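Local coordinates for single-stranded DNA-binding protein (PDB 5GQO), which probably binds single-stranded DNA as a tetrameric OB-fold protein of the SSB family, at residues F28-I34 against G93-V99; V98-T104 against V118-A124; E47-V53 against Y73-W79. All blocks are in the same frame, centred on the assembly; numbering follows the deposited sequence.

Interaction 1. Residues F28-I34 against G93-V99; sequences FTVVGNI and GDSVVVV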
loop_
_atom_site.group_PDB
_atom_site.type_symbol
_atom_site.label_atom_id
_atom_site.label_comp_id
_atom_site.label_asym_id
_atom_site.label_seq_id
_atom_site.Cartn_x
_atom_site.Cartn_y
_atom_site.Cartn_z
ATOM N N PHE B 28 -0.838 5.505 -1.448
ATOM C CA PHE B 28 0.145 5.186 -2.442
ATOM C C PHE B 28 1.544 5.406 -1.901
ATOM O O PHE B 28 1.796 6.382 -1.159
ATOM C CB PHE B 28 -0.099 6.077 -3.634
ATOM C CG PHE B 28 0.848 5.838 -4.782
ATOM C CD1 PHE B 28 0.883 4.606 -5.422
ATOM C CD2 PHE B 28 1.682 6.824 -5.222
ATOM C CE1 PHE B 28 1.731 4.368 -6.494
ATOM C CE2 PHE B 28 2.522 6.614 -6.315
ATOM C CZ PHE B 28 2.555 5.383 -6.945
ATOM N N THR B 29 2.451 4.528 -2.328
ATOM C CA THR B 29 3.853 4.611 -2.036
ATOM C C THR B 29 4.650 4.358 -3.283
ATOM O O THR B 29 4.334 3.463 -4.026
ATOM C CB THR B 29 4.288 3.572 -1.069
ATOM O OG1 THR B 29 3.682 3.810 0.207
ATOM C CG2 THR B 29 5.827 3.667 -0.913
ATOM N N VAL B 30 5.648 5.197 -3.549
ATOM C CA VAL B 30 6.591 4.946 -4.634
ATOM C C VAL B 30 8.021 5.199 -4.155
ATOM O O VAL B 30 8.285 6.120 -3.396
ATOM C CB VAL B 30 6.287 5.775 -5.914
ATOM C CG1 VAL B 30 6.426 7.274 -5.686
ATOM C CG2 VAL B 30 7.188 5.354 -7.062
ATOM N N VAL B 31 8.922 4.356 -4.606
ATOM C CA VAL B 31 10.341 4.483 -4.298
ATOM C C VAL B 31 11.078 4.650 -5.643
ATOM O O VAL B 31 10.836 3.901 -6.572
ATOM C CB VAL B 31 10.843 3.210 -3.606
ATOM C CG1 VAL B 31 12.341 3.246 -3.488
ATOM C CG2 VAL B 31 10.152 3.026 -2.253
ATOM N N GLY B 32 11.943 5.643 -5.769
ATOM C CA GLY B 32 12.629 5.852 -7.032
ATOM C C GLY B 32 13.593 7.020 -6.961
ATOM O O GLY B 32 14.383 7.128 -6.031
ATOM N N ASN B 33 13.501 7.894 -7.954
ATOM C CA ASN B 33 14.389 9.026 -8.115
ATOM C C ASN B 33 13.626 10.216 -8.632
ATOM O O ASN B 33 12.756 10.063 -9.493
ATOM C CB ASN B 33 15.482 8.689 -9.129
ATOM C CG ASN B 33 16.420 7.661 -8.606
ATOM O OD1 ASN B 33 16.154 6.472 -8.698
ATOM N ND2 ASN B 33 17.494 8.113 -7.976
ATOM N N ILE B 34 13.968 11.388 -8.133
ATOM C CA ILE B 34 13.460 12.610 -8.691
ATOM C C ILE B 34 14.160 12.759 -10.024
ATOM O O ILE B 34 15.378 12.617 -10.084
ATOM C CB ILE B 34 13.822 13.793 -7.805
ATOM C CG1 ILE B 34 13.260 13.577 -6.404
ATOM C CG2 ILE B 34 13.283 15.083 -8.388
ATOM C CD1 ILE B 34 13.577 14.688 -5.429
ATOM N N GLY B 93 17.840 13.894 -9.561
ATOM C CA GLY B 93 18.740 12.775 -9.430
ATOM C C GLY B 93 18.632 12.065 -8.077
ATOM O O GLY B 93 19.007 10.916 -7.974
ATOM N N ASP B 94 18.152 12.721 -7.028
ATOM C CA ASP B 94 18.195 12.083 -5.719
ATOM C C ASP B 94 17.189 10.930 -5.656
ATOM O O ASP B 94 16.114 10.920 -6.310
ATOM C CB ASP B 94 17.878 13.049 -4.566
ATOM C CG ASP B 94 18.966 14.099 -4.324
ATOM O OD1 ASP B 94 20.116 13.867 -4.680
ATOM O OD2 ASP B 94 18.631 15.182 -3.772
ATOM N N SER B 95 17.562 9.957 -4.848
ATOM C CA SER B 95 16.744 8.792 -4.625
ATOM C C SER B 95 15.695 9.223 -3.633
ATOM O O SER B 95 16.018 10.013 -2.782
ATOM C CB SER B 95 17.611 7.697 -4.028
ATOM O OG SER B 95 17.797 8.017 -2.655
ATOM N N VAL B 96 14.454 8.744 -3.761
ATOM C CA VAL B 96 13.352 9.162 -2.886
ATOM C C VAL B 96 12.425 8.047 -2.487
ATOM O O VAL B 96 12.166 7.124 -3.272
ATOM C CB VAL B 96 12.313 10.120 -3.560
ATOM C CG1 VAL B 96 12.283 11.447 -2.926
ATOM C CG2 VAL B 96 12.479 10.222 -5.051
ATOM N N VAL B 97 11.833 8.217 -1.309
ATOM C CA VAL B 97 10.691 7.429 -0.848
ATOM C C VAL B 97 9.554 8.426 -0.753
ATOM O O VAL B 97 9.705 9.440 -0.078
ATOM C CB VAL B 97 10.958 6.854 0.538
ATOM C CG1 VAL B 97 9.772 6.061 1.053
ATOM C CG2 VAL B 97 12.141 5.938 0.469
ATOM N N VAL B 98 8.442 8.149 -1.418
ATOM C CA VAL B 98 7.283 9.038 -1.399
ATOM C C VAL B 98 6.028 8.279 -0.934
ATOM O O VAL B 98 5.661 7.234 -1.507
ATOM C CB VAL B 98 6.975 9.568 -2.791
ATOM C CG1 VAL B 98 5.729 10.403 -2.749
ATOM C CG2 VAL B 98 8.138 10.375 -3.316
ATOM N N VAL B 99 5.370 8.825 0.081
ATOM C CA VAL B 99 4.141 8.298 0.589
ATOM C C VAL B 99 3.045 9.359 0.517
ATOM O O VAL B 99 3.309 10.501 0.833
ATOM C CB VAL B 99 4.288 7.907 2.030
ATOM C CG1 VAL B 99 2.976 7.307 2.564
ATOM C CG2 VAL B 99 5.400 6.908 2.143
#

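Interaction 2. Residues V98-T104 against V118-A124; sequences VVGHLYT and VEVRATA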
loop_
_atom_site.group_PDB
_atom_site.type_symbol
_atom_site.label_atom_id
_atom_site.label_comp_id
_atom_site.label_asym_id
_atom_site.label_seq_id
_atom_site.Cartn_x
_atom_site.Cartn_y
_atom_site.Cartn_z
ATOM N N VAL B 98 8.442 8.149 -1.418
ATOM C CA VAL B 98 7.283 9.038 -1.399
ATOM C C VAL B 98 6.028 8.279 -0.934
ATOM O O VAL B 98 5.661 7.234 -1.507
ATOM C CB VAL B 98 6.975 9.568 -2.791
ATOM C CG1 VAL B 98 5.729 10.403 -2.749
ATOM C CG2 VAL B 98 8.138 10.375 -3.316
ATOM N N VAL B 99 5.370 8.825 0.081
ATOM C CA VAL B 99 4.141 8.298 0.589
ATOM C C VAL B 99 3.045 9.359 0.517
ATOM O O VAL B 99 3.309 10.501 0.833
ATOM C CB VAL B 99 4.288 7.907 2.030
ATOM C CG1 VAL B 99 2.976 7.307 2.564
ATOM C CG2 VAL B 99 5.400 6.908 2.143
ATOM N N GLY B 100 1.834 8.982 0.085
ATOM C CA GLY B 100 0.713 9.911 0.105
ATOM C C GLY B 100 -0.564 9.335 -0.477
ATOM O O GLY B 100 -0.920 8.208 -0.211
ATOM N N HIS B 101 -1.227 10.102 -1.325
ATOM C CA HIS B 101 -2.459 9.657 -1.926
ATOM C C HIS B 101 -2.417 9.947 -3.386
ATOM O O HIS B 101 -1.876 10.959 -3.793
ATOM C CB HIS B 101 -3.665 10.297 -1.225
ATOM C CG HIS B 101 -3.740 9.957 0.225
ATOM N ND1 HIS B 101 -4.303 8.787 0.691
ATOM C CD2 HIS B 101 -3.322 10.629 1.313
ATOM C CE1 HIS B 101 -4.216 8.738 2.009
ATOM N NE2 HIS B 101 -3.649 9.858 2.410
ATOM N N LEU B 102 -2.990 9.056 -4.185
ATOM C CA LEU B 102 -2.913 9.194 -5.652
ATOM C C LEU B 102 -4.188 9.774 -6.287
ATOM O O LEU B 102 -5.287 9.438 -5.849
ATOM C CB LEU B 102 -2.650 7.803 -6.226
ATOM C CG LEU B 102 -2.209 7.740 -7.686
ATOM C CD1 LEU B 102 -0.854 8.386 -7.861
ATOM C CD2 LEU B 102 -2.131 6.287 -8.024
ATOM N N TYR B 103 -4.033 10.600 -7.309
ATOM C CA TYR B 103 -5.132 11.404 -7.905
ATOM C C TYR B 103 -4.939 11.381 -9.378
ATOM O O TYR B 103 -3.800 11.316 -9.824
ATOM C CB TYR B 103 -5.130 12.930 -7.474
ATOM C CG TYR B 103 -5.433 13.058 -6.026
ATOM C CD1 TYR B 103 -6.762 12.898 -5.553
ATOM C CD2 TYR B 103 -4.408 13.241 -5.077
ATOM C CE1 TYR B 103 -7.069 12.947 -4.180
ATOM C CE2 TYR B 103 -4.712 13.287 -3.687
ATOM C CZ TYR B 103 -6.039 13.129 -3.245
ATOM O OH TYR B 103 -6.319 13.159 -1.899
ATOM N N THR B 104 -6.031 11.442 -10.147
ATOM C CA THR B 104 -5.917 11.782 -11.566
ATOM C C THR B 104 -6.562 13.149 -11.764
ATOM O O THR B 104 -7.657 13.427 -11.289
ATOM C CB THR B 104 -6.539 10.723 -12.556
ATOM O OG1 THR B 104 -7.573 10.006 -11.927
ATOM C CG2 THR B 104 -5.542 9.667 -12.987
ATOM N N VAL B 118 -1.412 11.838 -13.692
ATOM C CA VAL B 118 -1.489 11.103 -12.454
ATOM C C VAL B 118 -0.528 11.701 -11.454
ATOM O O VAL B 118 0.630 11.912 -11.760
ATOM C CB VAL B 118 -1.225 9.621 -12.722
ATOM C CG1 VAL B 118 0.182 9.245 -12.403
ATOM C CG2 VAL B 118 -2.192 8.787 -11.903
ATOM N N GLU B 119 -1.039 12.061 -10.277
ATOM C CA GLU B 119 -0.275 12.863 -9.338
ATOM C C GLU B 119 -0.421 12.368 -7.934
ATOM O O GLU B 119 -1.454 11.809 -7.577
ATOM C CB GLU B 119 -0.753 14.307 -9.371
ATOM C CG GLU B 119 -0.469 15.007 -10.692
ATOM C CD GLU B 119 -0.995 16.422 -10.701
ATOM O OE1 GLU B 119 -1.069 17.044 -9.625
ATOM O OE2 GLU B 119 -1.353 16.902 -11.785
ATOM N N VAL B 120 0.610 12.597 -7.138
ATOM C CA VAL B 120 0.598 12.199 -5.768
ATOM C C VAL B 120 0.526 13.408 -4.846
ATOM O O VAL B 120 1.322 14.339 -4.985
ATOM C CB VAL B 120 1.901 11.442 -5.433
ATOM C CG1 VAL B 120 1.931 11.038 -3.955
ATOM C CG2 VAL B 120 2.056 10.251 -6.332
ATOM N N ARG B 121 -0.422 13.412 -3.916
ATOM C CA ARG B 121 -0.382 14.405 -2.849
ATOM C C ARG B 121 0.426 13.770 -1.736
ATOM O O ARG B 121 -0.113 12.961 -0.966
ATOM C CB ARG B 121 -1.776 14.775 -2.321
ATOM C CG ARG B 121 -1.762 15.579 -1.015
ATOM C CD ARG B 121 -2.549 16.849 -1.170
ATOM N NE ARG B 121 -3.955 16.647 -0.846
ATOM C CZ ARG B 121 -4.996 16.954 -1.653
ATOM N NH1 ARG B 121 -4.859 17.489 -2.883
ATOM N NH2 ARG B 121 -6.213 16.720 -1.194
ATOM N N ALA B 122 1.689 14.172 -1.621
ATOM C CA ALA B 122 2.577 13.547 -0.665
ATOM C C ALA B 122 2.285 13.980 0.742
ATOM O O ALA B 122 1.923 15.126 0.992
ATOM C CB ALA B 122 4.033 13.835 -1.009
ATOM N N THR B 123 2.450 13.027 1.643
ATOM C CA THR B 123 2.344 13.159 3.087
ATOM C C THR B 123 3.703 13.018 3.777
ATOM O O THR B 123 3.922 13.575 4.824
ATOM C CB THR B 123 1.441 11.961 3.542
ATOM O OG1 THR B 123 0.090 12.400 3.590
ATOM C CG2 THR B 123 1.827 11.342 4.899
ATOM N N ALA B 124 4.584 12.193 3.223
ATOM C CA ALA B 124 5.928 12.032 3.738
ATOM C C ALA B 124 6.837 11.732 2.562
ATOM O O ALA B 124 6.461 11.027 1.641
ATOM C CB ALA B 124 5.977 10.916 4.743
HETATM O O HOH W 1 -4.819 13.765 0.542
#

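Interaction 3. Residues E47-V53 against Y73-W79; sequences ELYKFRV and YVTVNCW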
loop_
_atom_site.group_PDB
_atom_site.type_symbol
_atom_site.label_atom_id
_atom_site.label_comp_id
_atom_site.label_asym_id
_atom_site.label_seq_id
_atom_site.Cartn_x
_atom_site.Cartn_y
_atom_site.Cartn_z
ATOM N N GLU B 47 2.772 26.882 0.285
ATOM C CA GLU B 47 3.863 26.621 -0.644
ATOM C C GLU B 47 3.698 25.248 -1.271
ATOM O O GLU B 47 3.393 24.280 -0.570
ATOM C CB GLU B 47 5.163 26.641 0.134
ATOM C CG GLU B 47 6.414 27.028 -0.663
ATOM C CD GLU B 47 7.663 27.017 0.224
ATOM O OE1 GLU B 47 7.576 27.543 1.354
ATOM O OE2 GLU B 47 8.710 26.441 -0.166
ATOM N N LEU B 48 3.924 25.175 -2.571
ATOM C CA LEU B 48 3.933 23.933 -3.284
ATOM C C LEU B 48 5.334 23.689 -3.834
ATOM O O LEU B 48 5.937 24.593 -4.422
ATOM C CB LEU B 48 2.973 23.985 -4.470
ATOM C CG LEU B 48 3.008 22.773 -5.432
ATOM C CD1 LEU B 48 2.597 21.513 -4.692
ATOM C CD2 LEU B 48 2.117 23.016 -6.625
ATOM N N TYR B 49 5.793 22.446 -3.721
ATOM C CA TYR B 49 7.021 22.025 -4.341
ATOM C C TYR B 49 6.744 20.729 -5.017
ATOM O O TYR B 49 6.330 19.752 -4.409
ATOM C CB TYR B 49 8.046 21.843 -3.269
ATOM C CG TYR B 49 9.460 21.852 -3.741
ATOM C CD1 TYR B 49 10.026 23.007 -4.251
ATOM C CD2 TYR B 49 10.264 20.719 -3.617
ATOM C CE1 TYR B 49 11.348 23.021 -4.656
ATOM C CE2 TYR B 49 11.576 20.723 -4.010
ATOM C CZ TYR B 49 12.116 21.876 -4.533
ATOM O OH TYR B 49 13.430 21.903 -4.914
ATOM N N LYS B 50 6.953 20.711 -6.311
ATOM C CA LYS B 50 6.523 19.611 -7.080
ATOM C C LYS B 50 7.563 19.166 -8.079
ATOM O O LYS B 50 8.381 19.948 -8.556
ATOM C CB LYS B 50 5.237 19.973 -7.775
ATOM C CG LYS B 50 5.325 21.070 -8.787
ATOM C CD LYS B 50 4.097 21.056 -9.676
ATOM C CE LYS B 50 4.270 20.158 -10.894
ATOM N NZ LYS B 50 3.034 20.067 -11.732
ATOM N N PHE B 51 7.524 17.891 -8.420
ATOM C CA PHE B 51 8.590 17.315 -9.207
ATOM C C PHE B 51 8.150 16.000 -9.716
ATOM O O PHE B 51 7.112 15.458 -9.313
ATOM C CB PHE B 51 9.874 17.202 -8.338
ATOM C CG PHE B 51 9.670 16.566 -6.975
ATOM C CD1 PHE B 51 9.758 15.224 -6.836
ATOM C CD2 PHE B 51 9.381 17.305 -5.868
ATOM C CE1 PHE B 51 9.544 14.593 -5.606
ATOM C CE2 PHE B 51 9.199 16.697 -4.616
ATOM C CZ PHE B 51 9.255 15.332 -4.495
ATOM N N ARG B 52 8.952 15.439 -10.599
ATOM C CA ARG B 52 8.600 14.186 -11.249
ATOM C C ARG B 52 9.454 13.061 -10.671
ATOM O O ARG B 52 10.626 13.270 -10.370
ATOM C CB ARG B 52 8.924 14.388 -12.700
ATOM C CG ARG B 52 8.149 13.552 -13.684
ATOM C CD ARG B 52 7.216 14.412 -14.478
ATOM N NE ARG B 52 5.945 13.728 -14.511
ATOM C CZ ARG B 52 5.706 12.670 -15.272
ATOM N NH1 ARG B 52 4.501 12.098 -15.236
ATOM N NH2 ARG B 52 6.663 12.195 -16.081
ATOM N N VAL B 53 8.854 11.886 -10.479
ATOM C CA VAL B 53 9.556 10.722 -9.916
ATOM C C VAL B 53 9.443 9.531 -10.865
ATOM O O VAL B 53 8.364 9.261 -11.397
ATOM C CB VAL B 53 9.036 10.292 -8.526
ATOM C CG1 VAL B 53 9.760 9.020 -8.054
ATOM C CG2 VAL B 53 9.274 11.388 -7.515
ATOM N N TYR B 73 6.218 6.641 -13.850
ATOM C CA TYR B 73 6.494 8.077 -13.784
ATOM C C TYR B 73 5.296 8.750 -13.146
ATOM O O TYR B 73 4.168 8.498 -13.568
ATOM C CB TYR B 73 6.696 8.640 -15.191
ATOM C CG TYR B 73 7.860 7.988 -15.877
ATOM C CD1 TYR B 73 9.183 8.367 -15.574
ATOM C CD2 TYR B 73 7.658 6.960 -16.798
ATOM C CE1 TYR B 73 10.262 7.736 -16.163
ATOM C CE2 TYR B 73 8.736 6.326 -17.400
ATOM C CZ TYR B 73 10.036 6.713 -17.075
ATOM O OH TYR B 73 11.093 6.090 -17.687
ATOM N N VAL B 74 5.520 9.566 -12.119
ATOM C CA VAL B 74 4.434 10.339 -11.493
ATOM C C VAL B 74 4.885 11.706 -11.037
ATOM O O VAL B 74 6.021 11.895 -10.713
ATOM C CB VAL B 74 3.826 9.671 -10.223
ATOM C CG1 VAL B 74 3.020 8.439 -10.600
ATOM C CG2 VAL B 74 4.863 9.330 -9.174
ATOM N N THR B 75 3.955 12.645 -10.989
ATOM C CA THR B 75 4.228 13.974 -10.478
ATOM C C THR B 75 3.908 13.913 -8.981
ATOM O O THR B 75 2.889 13.373 -8.605
ATOM C CB THR B 75 3.337 14.991 -11.223
ATOM O OG1 THR B 75 3.675 14.985 -12.609
ATOM C CG2 THR B 75 3.479 16.385 -10.671
ATOM N N VAL B 76 4.782 14.447 -8.149
ATOM C CA VAL B 76 4.591 14.481 -6.703
ATOM C C VAL B 76 4.399 15.929 -6.290
ATOM O O VAL B 76 5.127 16.790 -6.764
ATOM C CB VAL B 76 5.830 13.966 -5.978
ATOM C CG1 VAL B 76 5.586 13.940 -4.502
ATOM C CG2 VAL B 76 6.182 12.579 -6.470
ATOM N N ASN B 77 3.457 16.189 -5.392
ATOM C CA ASN B 77 3.193 17.522 -4.922
ATOM C C ASN B 77 3.419 17.558 -3.433
ATOM O O ASN B 77 2.746 16.862 -2.710
ATOM C CB ASN B 77 1.748 17.887 -5.132
ATOM C CG ASN B 77 1.349 17.927 -6.567
ATOM O OD1 ASN B 77 2.068 18.403 -7.425
ATOM N ND2 ASN B 77 0.158 17.443 -6.837
ATOM N N CYS B 78 4.329 18.406 -2.965
ATOM C CA CYS B 78 4.513 18.604 -1.557
ATOM C C CYS B 78 4.055 20.014 -1.133
ATOM O O CYS B 78 4.248 20.996 -1.844
ATOM C CB CYS B 78 5.982 18.434 -1.245
ATOM S SG CYS B 78 6.700 16.940 -1.906
ATOM N N TRP B 79 3.466 20.098 0.043
ATOM C CA TRP B 79 2.859 21.313 0.537
ATOM C C TRP B 79 3.383 21.568 1.927
ATOM O O TRP B 79 3.765 20.644 2.639
ATOM C CB TRP B 79 1.317 21.150 0.642
ATOM C CG TRP B 79 0.602 20.975 -0.663
ATOM C CD1 TRP B 79 0.233 19.807 -1.248
ATOM C CD2 TRP B 79 0.158 22.012 -1.531
ATOM N NE1 TRP B 79 -0.381 20.052 -2.457
ATOM C CE2 TRP B 79 -0.437 21.406 -2.645
ATOM C CE3 TRP B 79 0.207 23.407 -1.476
ATOM C CZ2 TRP B 79 -0.979 22.154 -3.692
ATOM C CZ3 TRP B 79 -0.315 24.150 -2.531
ATOM C CH2 TRP B 79 -0.912 23.525 -3.608
#

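Interaction 1. Residues F28-I34 against G93-V99
Gly93 is gripped through both its N-H and its carbonyl: the N-H meets Ile34 O at 2.8 Å, and Gly93 O accepts Asn33 ND2 at 3.2 Å. The amide donates within its own plane yet stands above the carbonyl plane of Gly93. With CG anti to the carbonyl carbon (chi1 -69°), Asn33 swings ND2 across to the glycine; its OD1 is bonded to Arg131, so both ends of the amide are fixed. Asp94 gives its carbonyl O to Ile34 N (2.9 Å), whereas its carboxylate turns back to Gly91 N. Ser95 sits opposite Asn33 in a non-hydrogen-bonded pair and sends OG to Asp128 N. At Val96 two backbone bonds join the chain to Gly32, where 28-34 turns a corner. Beyond that corner the Val96 branch CG2 lies 3.7 Å from Ile34 CG1, the two side chains crossing nearly at right angles on the buried face. Val97 faces Val31 more loosely, CG2 to CG2 4.5 Å, and packs on Val97 of the second subunit. Val98 and Val30 exchange paired backbone bonds and lie alongside each other, Val30 CG1 3.7 Å from Val98 CB. Val99 closes the series with CG2 4.0 Å from Thr29 OG1, a hydroxyl bonded to its counterpart in the second subunit. Continuous backbone bonding thus carries the antiparallel pairing through the bend at Gly32, as in the curled barrel of an OB fold, while alternate side chains serve two ends: Val30, Ile34, Val96 and Val98 the barrel interior, Thr29, Val97 and Val99 the subunit interface.

Interaction 2. Residues V98-T104 against V118-A124
His101 with Arg121 and Tyr103 with Glu119 form antiparallel hydrogen-bonded pairs, each joined by two backbone bonds; His101 N to Arg121 O, at 3.1 Å, is the longer member of its pair. At the Val99 end the regular pairing gives way to a classic beta bulge: Thr123 and Ala124 both face Val99, whose carbonyl O accepts Thr123 N at 2.8 Å and Ala124 N at 3.2 Å. Thr123 N lies in the carbonyl plane and Ala124 N is tilted out of it. Next to the bulge Gly100 brings its bare CA within 3.3 Å of Arg121 O in a CA-H...O contact, a close approach suited to a residue without a side chain. Polar and aromatic groups occupy the face of His101, Tyr103 and Arg121. Arg121 CG is anti to the backbone N, and the chain then kinks toward Tyr103, so that Tyr103 CE2 sits over the centre of the guanidinium, the two planes 27° apart. Meanwhile Arg121 CB meets the edge of the ring, 3.6 Å from Tyr103 CE2. A water donates to Tyr103 OH at 2.9 Å and makes a weak bond with Arg121 NE; Glu25 also bonds the phenol oxygen. Apolar contacts fill the other face, where Leu102 CD1 lies 3.8 Å from Val120 CG2 and Thr104 CG2 3.6 Å from Val118 CG2. Strands 95-105 and 117-122 thus make a hairpin flanked within the sheet by 27-31 and by 73-79, with Phe28 resting on Leu102 and Val120. At its far end Thr104 OG1 bonds Tyr73 N of the third subunit.

Interaction 3. Residues E47-V53 against Y73-W79
Leu48 and Trp79 stand at one end of an antiparallel strand pair in the OB-fold barrel, formed by 46-55 and 73-79. The tight part is the buried face, where Tyr49 pairs with Cys78, Phe51 with Val76 and Val53 with Val74. Phe51 places CG between its backbone N and carbonyl carbon (chi1 49°), which brings the ring across to the partner strand: Val76 CB rides over one face in a CH-pi contact, toward the rim. Cys78 SG meets the same ring obliquely, 3.7 Å from Phe51 CE2. Val53 CG2 and Val76 CG2 touch at 3.5 Å. Strand 33-43 and helix 80-89 cover Tyr49 and Phe51, strand 117-122 packs on Val74 and Val76, and Pro38, a calcium site in this protein though none is bound here, lies against Tyr49.

On the other, partly exposed face the contacts are looser and more polar. Lys50 runs beside Asn77, and its NZ passes 3.9 Å from Thr75 CG2. Asn77 ND2 bonds Glu119 on the next strand. Leu48 is the apolar exception, laying CD1 over one face of the Trp79 indole, 3.9 Å from the centroid of the six-membered ring and 20° off its normal. Arg52 curls its guanidinium against Thr75 and Tyr73. There Arg52 NE donates to Thr75 OG1 at 3.2 Å, the oxygen at the edge in the guanidinium plane and the N-H...O angle 175°.

All three contacts are antiparallel strand pairs of one curled sheet, closing different parts of the OB barrel. Interactions 1 and 2 share Val98 and Val99 on strand 95-105, the first joining it to 27-31 and 33-43, the second to 117-122. Interaction 3 meets interaction 2 through backbone bonds of Val120 with Thr75 and Asn77, and interaction 1 by Ile34 packing on Phe51. Their inward faces share an apolar core, where Val76 touches Val98 and Ala122, although Leu102 and Val118 of interaction 2 pack on the third subunit. Outward, interaction 1 and the bulge end of interaction 2 press on the second subunit, whereas the rest of interaction 2 and interaction 3 carry arginines on partly exposed faces.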